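Local coordinates for acetate CoA-transferase subunit beta (Escherichia coli DH5[alpha], PDB 5DBN), which transfers coenzyme A from acetyl-CoA to acetoacetate and other short-chain fatty acids, passing through a covalent enzyme-CoA intermediate, at residues V135-E140 with H165-E170; S45-L50 with D61-G66; D17-N22 with H92-V97. All coordinates share one frame; numbering follows the deposited sequence.

Contact 1: residues V135-E140 with H165-E170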
ATOM      1  N   VAL B 135      -2.492 -24.342  -3.566  1.00 21.49           N
ATOM      2  CA  VAL B 135      -3.857 -24.205  -4.044  1.00 20.85           C
ATOM      3  C   VAL B 135      -4.535 -25.567  -3.995  1.00 21.46           C
ATOM      4  O   VAL B 135      -4.235 -26.450  -4.799  1.00 21.73           O
ATOM      5  CB  VAL B 135      -3.903 -23.641  -5.480  1.00 20.44           C
ATOM      6  CG1 VAL B 135      -5.342 -23.506  -5.968  1.00 19.95           C
ATOM      7  CG2 VAL B 135      -3.180 -22.302  -5.548  1.00 19.69           C
ATOM      8  N   ILE B 136      -5.438 -25.729  -3.034  1.00 21.13           N
ATOM      9  CA  ILE B 136      -6.179 -26.970  -2.875  1.00 21.50           C
ATOM     10  C   ILE B 136      -7.595 -26.777  -3.385  1.00 21.63           C
ATOM     11  O   ILE B 136      -8.296 -25.857  -2.963  1.00 20.69           O
ATOM     12  CB  ILE B 136      -6.216 -27.436  -1.410  1.00 22.07           C
ATOM     13  CG1 ILE B 136      -4.790 -27.577  -0.869  1.00 22.35           C
ATOM     14  CG2 ILE B 136      -6.973 -28.762  -1.295  1.00 22.59           C
ATOM     15  CD1 ILE B 136      -4.711 -27.902   0.604  1.00 22.44           C
ATOM     16  N   ILE B 137      -8.002 -27.639  -4.309  1.00 23.46           N
ATOM     17  CA  ILE B 137      -9.358 -27.616  -4.837  1.00 25.63           C
ATOM     18  C   ILE B 137     -10.165 -28.755  -4.227  1.00 27.66           C
ATOM     19  O   ILE B 137      -9.810 -29.925  -4.360  1.00 29.39           O
ATOM     20  CB  ILE B 137      -9.371 -27.719  -6.374  1.00 26.11           C
ATOM     21  CG1 ILE B 137      -8.530 -26.596  -6.990  1.00 24.36           C
ATOM     22  CG2 ILE B 137     -10.800 -27.671  -6.909  1.00 27.37           C
ATOM     23  CD1 ILE B 137      -8.989 -25.190  -6.626  1.00 23.45           C
ATOM     24  N   ALA B 138     -11.255 -28.388  -3.561  1.00 27.82           N
ATOM     25  CA  ALA B 138     -12.157 -29.343  -2.927  1.00 29.15           C
ATOM     26  C   ALA B 138     -13.427 -29.387  -3.757  1.00 31.44           C
ATOM     27  O   ALA B 138     -14.172 -28.410  -3.826  1.00 32.45           O
ATOM     28  CB  ALA B 138     -12.454 -28.940  -1.496  1.00 28.36           C
ATOM     29  N   MET B 139     -13.673 -30.530  -4.388  1.00 32.53           N
ATOM     30  CA  MET B 139     -14.723 -30.623  -5.386  1.00 34.06           C
ATOM     31  C   MET B 139     -15.306 -32.028  -5.509  1.00 35.35           C
ATOM     32  O   MET B 139     -14.601 -33.010  -5.310  1.00 34.59           O
ATOM     33  CB  MET B 139     -14.111 -30.199  -6.722  1.00 34.26           C
ATOM     34  CG  MET B 139     -15.061 -29.814  -7.813  1.00 35.49           C
ATOM     35  SD  MET B 139     -14.134 -29.377  -9.300  1.00 49.56           S
ATOM     36  CE  MET B 139     -13.507 -30.978  -9.807  1.00 32.63           C
ATOM     37  N   GLU B 140     -16.589 -32.127  -5.851  1.00 37.13           N
ATOM     38  CA  GLU B 140     -17.164 -33.425  -6.188  1.00 39.86           C
ATOM     39  C   GLU B 140     -16.577 -33.850  -7.528  1.00 37.07           C
ATOM     40  O   GLU B 140     -16.224 -33.002  -8.343  1.00 35.65           O
ATOM     41  CB  GLU B 140     -18.693 -33.373  -6.237  1.00 45.62           C
ATOM     42  CG  GLU B 140     -19.340 -33.088  -4.887  1.00 50.66           C
ATOM     43  CD  GLU B 140     -20.857 -33.064  -4.951  1.00 56.11           C
ATOM     44  OE1 GLU B 140     -21.417 -33.362  -6.030  1.00 58.56           O
ATOM     45  OE2 GLU B 140     -21.491 -32.755  -3.919  1.00 57.68           O
ATOM     46  N   HIS B 165      -2.476 -27.062  -7.334  1.00 24.17           N
ATOM     47  CA  HIS B 165      -1.458 -27.985  -6.828  1.00 26.35           C
ATOM     48  C   HIS B 165      -2.066 -29.320  -6.410  1.00 27.45           C
ATOM     49  O   HIS B 165      -1.464 -30.374  -6.610  1.00 28.09           O
ATOM     50  CB  HIS B 165      -0.717 -27.377  -5.634  1.00 25.42           C
ATOM     51  CG  HIS B 165       0.115 -26.183  -5.981  1.00 25.40           C
ATOM     52  ND1 HIS B 165      -0.202 -24.907  -5.566  1.00 23.91           N
ATOM     53  CD2 HIS B 165       1.255 -26.071  -6.702  1.00 26.12           C
ATOM     54  CE1 HIS B 165       0.706 -24.061  -6.016  1.00 23.91           C
ATOM     55  NE2 HIS B 165       1.601 -24.741  -6.709  1.00 25.72           N
ATOM     56  N   MET B 166      -3.258 -29.265  -5.827  1.00 26.34           N
ATOM     57  CA  MET B 166      -3.904 -30.448  -5.271  1.00 26.94           C
ATOM     58  C   MET B 166      -5.402 -30.434  -5.553  1.00 26.66           C
ATOM     59  O   MET B 166      -6.077 -29.432  -5.311  1.00 25.42           O
ATOM     60  CB  MET B 166      -3.648 -30.521  -3.763  1.00 26.88           C
ATOM     61  CG  MET B 166      -4.138 -31.795  -3.092  1.00 29.28           C
ATOM     62  SD  MET B 166      -3.829 -31.773  -1.315  1.00 34.96           S
ATOM     63  CE  MET B 166      -4.348 -33.421  -0.843  1.00 35.19           C
ATOM     64  N   LEU B 167      -5.907 -31.547  -6.081  1.00 27.17           N
ATOM     65  CA  LEU B 167      -7.334 -31.710  -6.331  1.00 27.83           C
ATOM     66  C   LEU B 167      -7.869 -32.871  -5.500  1.00 29.37           C
ATOM     67  O   LEU B 167      -7.404 -34.004  -5.633  1.00 30.27           O
ATOM     68  CB  LEU B 167      -7.599 -31.949  -7.818  1.00 27.29           C
ATOM     69  CG  LEU B 167      -9.044 -32.280  -8.194  1.00 28.41           C
ATOM     70  CD1 LEU B 167      -9.975 -31.144  -7.795  1.00 27.88           C
ATOM     71  CD2 LEU B 167      -9.158 -32.569  -9.679  1.00 28.44           C
ATOM     72  N   VAL B 168      -8.845 -32.577  -4.644  1.00 29.96           N
ATOM     73  CA  VAL B 168      -9.412 -33.571  -3.740  1.00 31.73           C
ATOM     74  C   VAL B 168     -10.901 -33.780  -4.007  1.00 33.16           C
ATOM     75  O   VAL B 168     -11.705 -32.855  -3.872  1.00 31.66           O
ATOM     76  CB  VAL B 168      -9.218 -33.162  -2.266  1.00 30.86           C
ATOM     77  CG1 VAL B 168      -9.718 -34.257  -1.330  1.00 32.24           C
ATOM     78  CG2 VAL B 168      -7.755 -32.860  -1.987  1.00 30.28           C
ATOM     79  N   THR B 169     -11.252 -35.004  -4.392  1.00 34.01           N
ATOM     80  CA  THR B 169     -12.643 -35.392  -4.590  1.00 34.35           C
ATOM     81  C   THR B 169     -12.999 -36.523  -3.639  1.00 34.85           C
ATOM     82  O   THR B 169     -12.142 -37.033  -2.919  1.00 36.07           O
ATOM     83  CB  THR B 169     -12.924 -35.835  -6.041  1.00 35.10           C
ATOM     84  OG1 THR B 169     -12.370 -37.139  -6.262  1.00 36.11           O
ATOM     85  CG2 THR B 169     -12.319 -34.854  -7.037  1.00 33.31           C
ATOM     86  N   GLU B 170     -14.267 -36.913  -3.635  1.00 34.48           N
ATOM     87  CA  GLU B 170     -14.710 -38.000  -2.775  1.00 35.86           C
ATOM     88  C   GLU B 170     -14.281 -39.346  -3.351  1.00 36.85           C
ATOM     89  O   GLU B 170     -14.492 -40.386  -2.727  1.00 39.20           O
ATOM     90  CB  GLU B 170     -16.234 -37.955  -2.577  1.00 38.30           C
ATOM     91  CG  GLU B 170     -17.093 -38.468  -3.740  1.00 41.29           C
ATOM     92  CD  GLU B 170     -17.132 -37.522  -4.928  1.00 41.64           C
ATOM     93  OE1 GLU B 170     -16.448 -36.477  -4.893  1.00 40.18           O
ATOM     94  OE2 GLU B 170     -17.865 -37.819  -5.896  1.00 43.30           O
TER
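Val135 and His165 open this pairing of parallel strands with a side chain standing in for a backbone partner: Val135 N donates to His165 ND1 at 3.1 Å, and it lies almost in the imidazole plane, at the ring edge. Val135 O takes two donors in turn, His165 N and Met166 N. Because CG of His165 lies beside its own backbone N (chi1 -66°), the ring reaches back to the start of the neighbouring strand. Exchanging His165 for an alanine would probably leave Val135 N without this acceptor and open a gap beside Val135 CB where the ring lies.

Beyond it the packing tightens. Ile137 N to Met166 O and Val168 N to Ile137 O, both 2.8 Å, are nearly straight, and on one face Leu167 CD1 presses on Ile137 CG2 at 3.7 Å, with Met139 CE also reaching Leu167 CD1. The far end is looser and partly exposed: Glu140 and Glu170 lie near each other, but Glu140 turns to Lys144 and Glu170 OE1 to the backbone of His141.

Ile136, Met166, Ala138 and Val168 share the other face, where helix 3-12 covers Met166 and Ala138; strands 95-98 and 172-177 flank the pair within the sheet.

Contact 2: residues S45-L50 with D61-G66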
ATOM      1  N   SER B  45      -9.554 -13.853   6.371  1.00 24.75           N
ATOM      2  CA  SER B  45     -10.802 -13.458   5.726  1.00 26.42           C
ATOM      3  C   SER B  45     -10.523 -12.317   4.749  1.00 27.78           C
ATOM      4  O   SER B  45      -9.932 -11.303   5.124  1.00 26.51           O
ATOM      5  CB  SER B  45     -11.840 -13.048   6.774  1.00 27.21           C
ATOM      6  OG  SER B  45     -13.158 -13.111   6.251  1.00 27.56           O
ATOM      7  N   GLU B  46     -10.937 -12.501   3.496  1.00 31.03           N
ATOM      8  CA  GLU B  46     -10.619 -11.564   2.415  1.00 33.20           C
ATOM      9  C   GLU B  46     -11.027 -10.130   2.735  1.00 32.28           C
ATOM     10  O   GLU B  46     -10.328  -9.182   2.373  1.00 30.99           O
ATOM     11  CB  GLU B  46     -11.301 -11.995   1.113  1.00 36.77           C
ATOM     12  CG  GLU B  46     -10.899 -13.366   0.609  1.00 39.88           C
ATOM     13  CD  GLU B  46     -11.809 -14.468   1.114  1.00 42.82           C
ATOM     14  OE1 GLU B  46     -11.782 -14.752   2.332  1.00 43.39           O
ATOM     15  OE2 GLU B  46     -12.556 -15.043   0.293  1.00 44.31           O
ATOM     16  N   ASN B  47     -12.163  -9.975   3.410  1.00 32.02           N
ATOM     17  CA  ASN B  47     -12.689  -8.651   3.725  1.00 31.27           C
ATOM     18  C   ASN B  47     -11.819  -7.889   4.729  1.00 30.39           C
ATOM     19  O   ASN B  47     -12.098  -6.731   5.040  1.00 31.29           O
ATOM     20  CB  ASN B  47     -14.133  -8.761   4.232  1.00 32.16           C
ATOM     21  CG  ASN B  47     -14.306  -9.823   5.295  1.00 31.85           C
ATOM     22  OD1 ASN B  47     -13.573 -10.811   5.326  1.00 31.03           O
ATOM     23  ND2 ASN B  47     -15.297  -9.638   6.159  1.00 32.75           N
ATOM     24  N   GLY B  48     -10.773  -8.541   5.233  1.00 29.16           N
ATOM     25  CA  GLY B  48      -9.677  -7.837   5.879  1.00 27.93           C
ATOM     26  C   GLY B  48      -9.401  -8.135   7.341  1.00 27.87           C
ATOM     27  O   GLY B  48      -9.367  -7.217   8.158  1.00 28.14           O
ATOM     28  N   PHE B  49      -9.192  -9.403   7.680  1.00 27.82           N
ATOM     29  CA  PHE B  49      -8.676  -9.738   9.006  1.00 26.95           C
ATOM     30  C   PHE B  49      -8.134 -11.163   9.107  1.00 25.76           C
ATOM     31  O   PHE B  49      -8.484 -12.039   8.316  1.00 24.95           O
ATOM     32  CB  PHE B  49      -9.753  -9.509  10.075  1.00 27.47           C
ATOM     33  CG  PHE B  49     -11.012 -10.304   9.875  1.00 27.08           C
ATOM     34  CD1 PHE B  49     -12.037  -9.817   9.082  1.00 27.16           C
ATOM     35  CD2 PHE B  49     -11.190 -11.518  10.516  1.00 27.05           C
ATOM     36  CE1 PHE B  49     -13.202 -10.536   8.910  1.00 27.90           C
ATOM     37  CE2 PHE B  49     -12.355 -12.241  10.350  1.00 27.69           C
ATOM     38  CZ  PHE B  49     -13.363 -11.749   9.547  1.00 27.91           C
ATOM     39  N   LEU B  50      -7.249 -11.359  10.081  1.00 25.92           N
ATOM     40  CA  LEU B  50      -6.688 -12.668  10.400  1.00 25.71           C
ATOM     41  C   LEU B  50      -7.201 -13.138  11.753  1.00 27.87           C
ATOM     42  O   LEU B  50      -7.399 -12.331  12.664  1.00 29.40           O
ATOM     43  CB  LEU B  50      -5.158 -12.613  10.411  1.00 24.35           C
ATOM     44  CG  LEU B  50      -4.475 -12.596   9.044  1.00 22.46           C
ATOM     45  CD1 LEU B  50      -3.049 -12.097   9.167  1.00 22.63           C
ATOM     46  CD2 LEU B  50      -4.496 -13.986   8.438  1.00 21.02           C
ATOM     47  N   ASP B  61     -20.571  -5.361  12.572  1.00 41.42           N
ATOM     48  CA  ASP B  61     -19.398  -4.991  11.786  1.00 38.65           C
ATOM     49  C   ASP B  61     -18.411  -6.148  11.605  1.00 35.46           C
ATOM     50  O   ASP B  61     -17.273  -5.934  11.186  1.00 29.09           O
ATOM     51  CB  ASP B  61     -18.689  -3.803  12.446  1.00 39.08           C
ATOM     52  CG  ASP B  61     -19.557  -2.553  12.483  1.00 41.78           C
ATOM     53  OD1 ASP B  61     -20.404  -2.384  11.580  1.00 42.59           O
ATOM     54  OD2 ASP B  61     -19.397  -1.739  13.419  1.00 43.12           O
ATOM     55  N   LEU B  62     -18.851  -7.367  11.910  1.00 34.69           N
ATOM     56  CA  LEU B  62     -18.004  -8.553  11.774  1.00 31.88           C
ATOM     57  C   LEU B  62     -18.691  -9.660  10.981  1.00 32.13           C
ATOM     58  O   LEU B  62     -19.618 -10.310  11.471  1.00 32.34           O
ATOM     59  CB  LEU B  62     -17.600  -9.084  13.150  1.00 31.87           C
ATOM     60  CG  LEU B  62     -16.660 -10.296  13.158  1.00 30.78           C
ATOM     61  CD1 LEU B  62     -15.388 -10.026  12.364  1.00 27.08           C
ATOM     62  CD2 LEU B  62     -16.324 -10.699  14.588  1.00 30.35           C
ATOM     63  N   VAL B  63     -18.228  -9.862   9.750  1.00 29.62           N
ATOM     64  CA  VAL B  63     -18.783 -10.879   8.864  1.00 29.14           C
ATOM     65  C   VAL B  63     -17.667 -11.569   8.094  1.00 29.56           C
ATOM     66  O   VAL B  63     -16.534 -11.085   8.064  1.00 25.54           O
ATOM     67  CB  VAL B  63     -19.794 -10.276   7.865  1.00 31.53           C
ATOM     68  CG1 VAL B  63     -20.984  -9.687   8.602  1.00 34.22           C
ATOM     69  CG2 VAL B  63     -19.127  -9.222   6.991  1.00 28.75           C
ATOM     70  N   ASN B  64     -17.992 -12.700   7.473  1.00 30.52           N
ATOM     71  CA  ASN B  64     -17.033 -13.406   6.631  1.00 29.54           C
ATOM     72  C   ASN B  64     -17.060 -12.858   5.205  1.00 29.65           C
ATOM     73  O   ASN B  64     -17.770 -11.894   4.922  1.00 25.65           O
ATOM     74  CB  ASN B  64     -17.321 -14.913   6.632  1.00 29.79           C
ATOM     75  CG  ASN B  64     -18.751 -15.245   6.228  1.00 31.08           C
ATOM     76  OD1 ASN B  64     -19.431 -14.460   5.566  1.00 31.48           O
ATOM     77  ND2 ASN B  64     -19.210 -16.428   6.627  1.00 31.90           N
ATOM     78  N   ALA B  65     -16.289 -13.475   4.314  1.00 23.51           N
ATOM     79  CA  ALA B  65     -16.212 -13.026   2.927  1.00 24.45           C
ATOM     80  C   ALA B  65     -17.559 -13.172   2.219  1.00 26.56           C
ATOM     81  O   ALA B  65     -17.786 -12.567   1.171  1.00 27.30           O
ATOM     82  CB  ALA B  65     -15.134 -13.798   2.184  1.00 22.04           C
ATOM     83  N   GLY B  66     -18.445 -13.979   2.793  1.00 25.80           N
ATOM     84  CA  GLY B  66     -19.775 -14.181   2.247  1.00 27.57           C
ATOM     85  C   GLY B  66     -20.788 -13.196   2.802  1.00 29.68           C
ATOM     86  O   GLY B  66     -21.959 -13.219   2.422  1.00 31.18           O
TER
HETATM   87  O   HOH W   1     -14.377 -15.442   5.260  1.00 22.99           O
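Asn47 and Val63 join two loops through a single direct hydrogen bond, in a loop-to-loop contact, part side chain on backbone and part side chain on side chain, with no strand pairing. It sits where the chain leaves strand 42-45, at the edge of the main sheet within this chain, and meets the loop leading to strand 71-73. Asn47 ND2 donates to Val63 O at 2.7 Å. The acceptor lies close to the amide plane, whereas the donor stands well above the plane of the Val63 carbonyl, 48° out of it. The other end of the amide is also held: Ser45 OG donates to Asn47 OD1 within the carbonyl plane, which fixes the rotation of the group and presents its N-H to Val63.

Ser45 OG also takes a hydrogen bond from a water at 2.8 Å, and that water accepts from Ala65 N, so the serine reaches the second loop by a relay.

Next to the amide, Phe49 has CG between its backbone N and carbonyl carbon (chi1 59°), which brings the ring up to the other loop. Leu62 CD1 lies over one ring face in a CH-pi contact, 4.3 Å from the centroid, while Val63 O sits at the ring edge, 3.5 Å from Phe49 CE1. Near Ala65, Glu46 bends at chi2 and brings its carboxylate against the methyl of that alanine, with Glu46 OE2 3.4 Å from Ala65 CB; OE1 is bound by Asn22 ND2. A second protein chain packs on Asn47, Phe49, Leu62 and Val63.

Gly48 and Phe49 both face Ser45, whose carbonyl accepts from both their backbone N atoms: a G1 beta bulge. The bulge shapes the loop that carries Glu46, predicted to be the active-site glutamate, as in the CoA-transferase family.

Contact 3: residues D17-N22 with H92-V97. With PO4 (phosphate ion), chain L.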
ATOM      1  N   ASP B  17       0.491 -27.677  10.975  1.00 41.62           N
ATOM      2  CA  ASP B  17       0.380 -26.872  12.184  1.00 41.86           C
ATOM      3  C   ASP B  17       1.037 -25.510  12.001  1.00 37.95           C
ATOM      4  O   ASP B  17       2.213 -25.421  11.647  1.00 38.06           O
ATOM      5  CB  ASP B  17       1.015 -27.619  13.365  1.00 46.83           C
ATOM      6  CG  ASP B  17       0.833 -26.899  14.689  1.00 49.41           C
ATOM      7  OD1 ASP B  17      -0.268 -26.362  14.940  1.00 49.65           O
ATOM      8  OD2 ASP B  17       1.794 -26.878  15.487  1.00 51.06           O
ATOM      9  N   GLY B  18       0.261 -24.452  12.224  1.00 34.74           N
ATOM     10  CA  GLY B  18       0.763 -23.091  12.136  1.00 32.54           C
ATOM     11  C   GLY B  18       0.518 -22.418  10.797  1.00 30.67           C
ATOM     12  O   GLY B  18       0.904 -21.265  10.601  1.00 30.64           O
ATOM     13  N   ASP B  19      -0.132 -23.125   9.877  1.00 29.23           N
ATOM     14  CA  ASP B  19      -0.411 -22.591   8.546  1.00 26.70           C
ATOM     15  C   ASP B  19      -1.384 -21.415   8.566  1.00 24.53           C
ATOM     16  O   ASP B  19      -2.320 -21.382   9.365  1.00 24.34           O
ATOM     17  CB  ASP B  19      -0.984 -23.688   7.643  1.00 26.90           C
ATOM     18  CG  ASP B  19       0.089 -24.532   6.982  1.00 27.48           C
ATOM     19  OD1 ASP B  19       1.275 -24.419   7.364  1.00 28.63           O
ATOM     20  OD2 ASP B  19      -0.263 -25.322   6.082  1.00 26.74           O
ATOM     21  N   ILE B  20      -1.136 -20.445   7.689  1.00 23.05           N
ATOM     22  CA  ILE B  20      -2.100 -19.389   7.402  1.00 21.43           C
ATOM     23  C   ILE B  20      -2.971 -19.866   6.250  1.00 22.31           C
ATOM     24  O   ILE B  20      -2.478 -20.085   5.142  1.00 22.48           O
ATOM     25  CB  ILE B  20      -1.418 -18.056   7.037  1.00 19.99           C
ATOM     26  CG1 ILE B  20      -0.379 -17.680   8.093  1.00 20.90           C
ATOM     27  CG2 ILE B  20      -2.453 -16.948   6.882  1.00 18.55           C
ATOM     28  CD1 ILE B  20      -0.935 -17.541   9.498  1.00 22.03           C
ATOM     29  N   VAL B  21      -4.264 -20.030   6.518  1.00 22.92           N
ATOM     30  CA  VAL B  21      -5.172 -20.677   5.573  1.00 22.69           C
ATOM     31  C   VAL B  21      -6.319 -19.764   5.148  1.00 22.28           C
ATOM     32  O   VAL B  21      -6.824 -18.977   5.947  1.00 22.64           O
ATOM     33  CB  VAL B  21      -5.760 -21.971   6.184  1.00 22.64           C
ATOM     34  CG1 VAL B  21      -6.694 -22.670   5.195  1.00 22.50           C
ATOM     35  CG2 VAL B  21      -4.640 -22.912   6.613  1.00 23.31           C
ATOM     36  N   ASN B  22      -6.719 -19.876   3.885  1.00 22.86           N
ATOM     37  CA  ASN B  22      -7.938 -19.233   3.400  1.00 24.70           C
ATOM     38  C   ASN B  22      -8.948 -20.251   2.880  1.00 24.92           C
ATOM     39  O   ASN B  22      -8.635 -21.052   2.003  1.00 24.67           O
ATOM     40  CB  ASN B  22      -7.623 -18.227   2.296  1.00 25.53           C
ATOM     41  CG  ASN B  22      -8.840 -17.421   1.891  1.00 27.40           C
ATOM     42  OD1 ASN B  22      -9.684 -17.889   1.127  1.00 28.66           O
ATOM     43  ND2 ASN B  22      -8.942 -16.206   2.410  1.00 27.93           N
ATOM     44  N   HIS B  92       1.763 -14.936   1.506  1.00 20.84           N
ATOM     45  CA  HIS B  92       1.717 -15.056   2.957  1.00 20.68           C
ATOM     46  C   HIS B  92       0.603 -16.003   3.391  1.00 19.93           C
ATOM     47  O   HIS B  92       0.460 -16.305   4.575  1.00 20.50           O
ATOM     48  CB  HIS B  92       1.525 -13.679   3.593  1.00 21.21           C
ATOM     49  CG  HIS B  92       2.611 -12.707   3.251  1.00 22.94           C
ATOM     50  ND1 HIS B  92       3.841 -12.717   3.872  1.00 23.62           N
ATOM     51  CD2 HIS B  92       2.656 -11.705   2.342  1.00 23.62           C
ATOM     52  CE1 HIS B  92       4.595 -11.756   3.367  1.00 24.01           C
ATOM     53  NE2 HIS B  92       3.899 -11.129   2.435  1.00 23.92           N
ATOM     54  N   ILE B  93      -0.177 -16.474   2.422  1.00 18.98           N
ATOM     55  CA  ILE B  93      -1.147 -17.535   2.653  1.00 19.48           C
ATOM     56  C   ILE B  93      -0.494 -18.861   2.302  1.00 19.86           C
ATOM     57  O   ILE B  93      -0.175 -19.118   1.140  1.00 18.97           O
ATOM     58  CB  ILE B  93      -2.428 -17.347   1.811  1.00 18.71           C
ATOM     59  CG1 ILE B  93      -3.054 -15.975   2.073  1.00 19.56           C
ATOM     60  CG2 ILE B  93      -3.433 -18.456   2.105  1.00 17.77           C
ATOM     61  CD1 ILE B  93      -3.509 -15.750   3.503  1.00 20.75           C
ATOM     62  N   ASP B  94      -0.288 -19.698   3.313  1.00 21.37           N
ATOM     63  CA  ASP B  94       0.366 -20.983   3.114  1.00 22.57           C
ATOM     64  C   ASP B  94      -0.502 -21.906   2.263  1.00 21.70           C
ATOM     65  O   ASP B  94       0.010 -22.683   1.457  1.00 22.99           O
ATOM     66  CB  ASP B  94       0.680 -21.641   4.462  1.00 24.18           C
ATOM     67  CG  ASP B  94       1.683 -20.845   5.283  1.00 25.41           C
ATOM     68  OD1 ASP B  94       2.874 -20.819   4.910  1.00 26.59           O
ATOM     69  OD2 ASP B  94       1.281 -20.250   6.306  1.00 24.24           O
ATOM     70  N   ALA B  95      -1.816 -21.806   2.433  1.00 19.79           N
ATOM     71  CA  ALA B  95      -2.737 -22.664   1.700  1.00 19.36           C
ATOM     72  C   ALA B  95      -4.108 -22.026   1.543  1.00 17.54           C
ATOM     73  O   ALA B  95      -4.634 -21.433   2.481  1.00 17.53           O
ATOM     74  CB  ALA B  95      -2.869 -24.001   2.400  1.00 20.90           C
ATOM     75  N   CYS B  96      -4.677 -22.142   0.347  1.00 17.34           N
ATOM     76  CA  CYS B  96      -6.072 -21.776   0.130  1.00 17.88           C
ATOM     77  C   CYS B  96      -6.831 -23.006  -0.334  1.00 18.23           C
ATOM     78  O   CYS B  96      -6.334 -23.788  -1.147  1.00 18.25           O
ATOM     79  CB  CYS B  96      -6.216 -20.641  -0.889  1.00 16.79           C
ATOM     80  SG  CYS B  96      -5.766 -21.071  -2.581  1.00 48.86           S
ATOM     81  N   VAL B  97      -8.026 -23.183   0.216  1.00 18.35           N
ATOM     82  CA  VAL B  97      -8.912 -24.264  -0.185  1.00 20.80           C
ATOM     83  C   VAL B  97     -10.138 -23.650  -0.849  1.00 21.00           C
ATOM     84  O   VAL B  97     -10.899 -22.926  -0.207  1.00 21.13           O
ATOM     85  CB  VAL B  97      -9.337 -25.136   1.012  1.00 21.04           C
ATOM     86  CG1 VAL B  97     -10.129 -26.342   0.534  1.00 21.38           C
ATOM     87  CG2 VAL B  97      -8.114 -25.583   1.812  1.00 20.92           C
TER
HETATM   88  P   PO4 L 303       6.302 -15.064   5.908  1.00 63.67           P
HETATM   89  O1  PO4 L 303       6.553 -16.467   6.403  1.00 63.54           O
HETATM   90  O2  PO4 L 303       7.077 -14.079   6.751  1.00 63.76           O
HETATM   91  O3  PO4 L 303       4.827 -14.753   6.001  1.00 63.32           O
HETATM   92  O4  PO4 L 303       6.747 -14.956   4.468  1.00 63.51           O
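Ile20-Asn22 and Ala95-Val97 run side by side as parallel strands, their axes 4.7 Å apart at closest approach and inclined by 23°, in the central sheet of the Rossmann-like CoA-transferase fold. Val21 pairs with Ala95 and Asn22 with Cys96. Ala95 N donates to Ile20 O, Asn22 N to Ala95 O, and Val97 N to Asn22 O at 2.8 Å, so the bonding passes from one strand to the other and back.

Where the pairing begins, Asp94 replaces a backbone acceptor: Ile20 N points almost straight at Asp94 OD2, 2.8 Å away, which accepts on its anti lone pair, away from its other oxygen. Asp94 OD2 also lies 3.5 Å from Ile20 CG1. Asp19 stacks its carboxylate over that of Asp94, the planes 22° apart and Asp19 OD1 4.3 Å from Asp94 OD2, a closeness of like charges that would probably raise the proton affinity of one or both.

Ile20 and Ile93 cross at about a right angle, CG2 of the first meeting CD1 of the second at 3.7 Å. Ile93 CG2, anti to the backbone N (CG1 takes chi1 -56°), instead leans on Ile20 O. On the opposite face from Val21 and Ala95, Asn22 sends its ND2 to Gln44 OE1. At the start of 92-97, His92 ND1 donates in its ring plane to O3 of a phosphate, probably from the crystallisation liquor, at 3.1 Å.

How the contacts relate
From the N terminus, segment 17-22 is laid down first, and contact 3 brings residues 92-97 back beside it, closing the longest of the three loops. Contact 2 opens and closes within that span, joining the loops on either side of strand 51-53. Contact 1 follows later in the chain and crosses neither. Contacts 3 and 1 adjoin in one sheet, since strand 95-98 lies next to 135-138 and Ile136 N probably bonds to Cys96 O. Contact 2 lies toward the other side: it touches contact 3 through Glu46 and Asn22 and through Leu50 and Ile20, but its nearest atoms stay about 12 Å from contact 1.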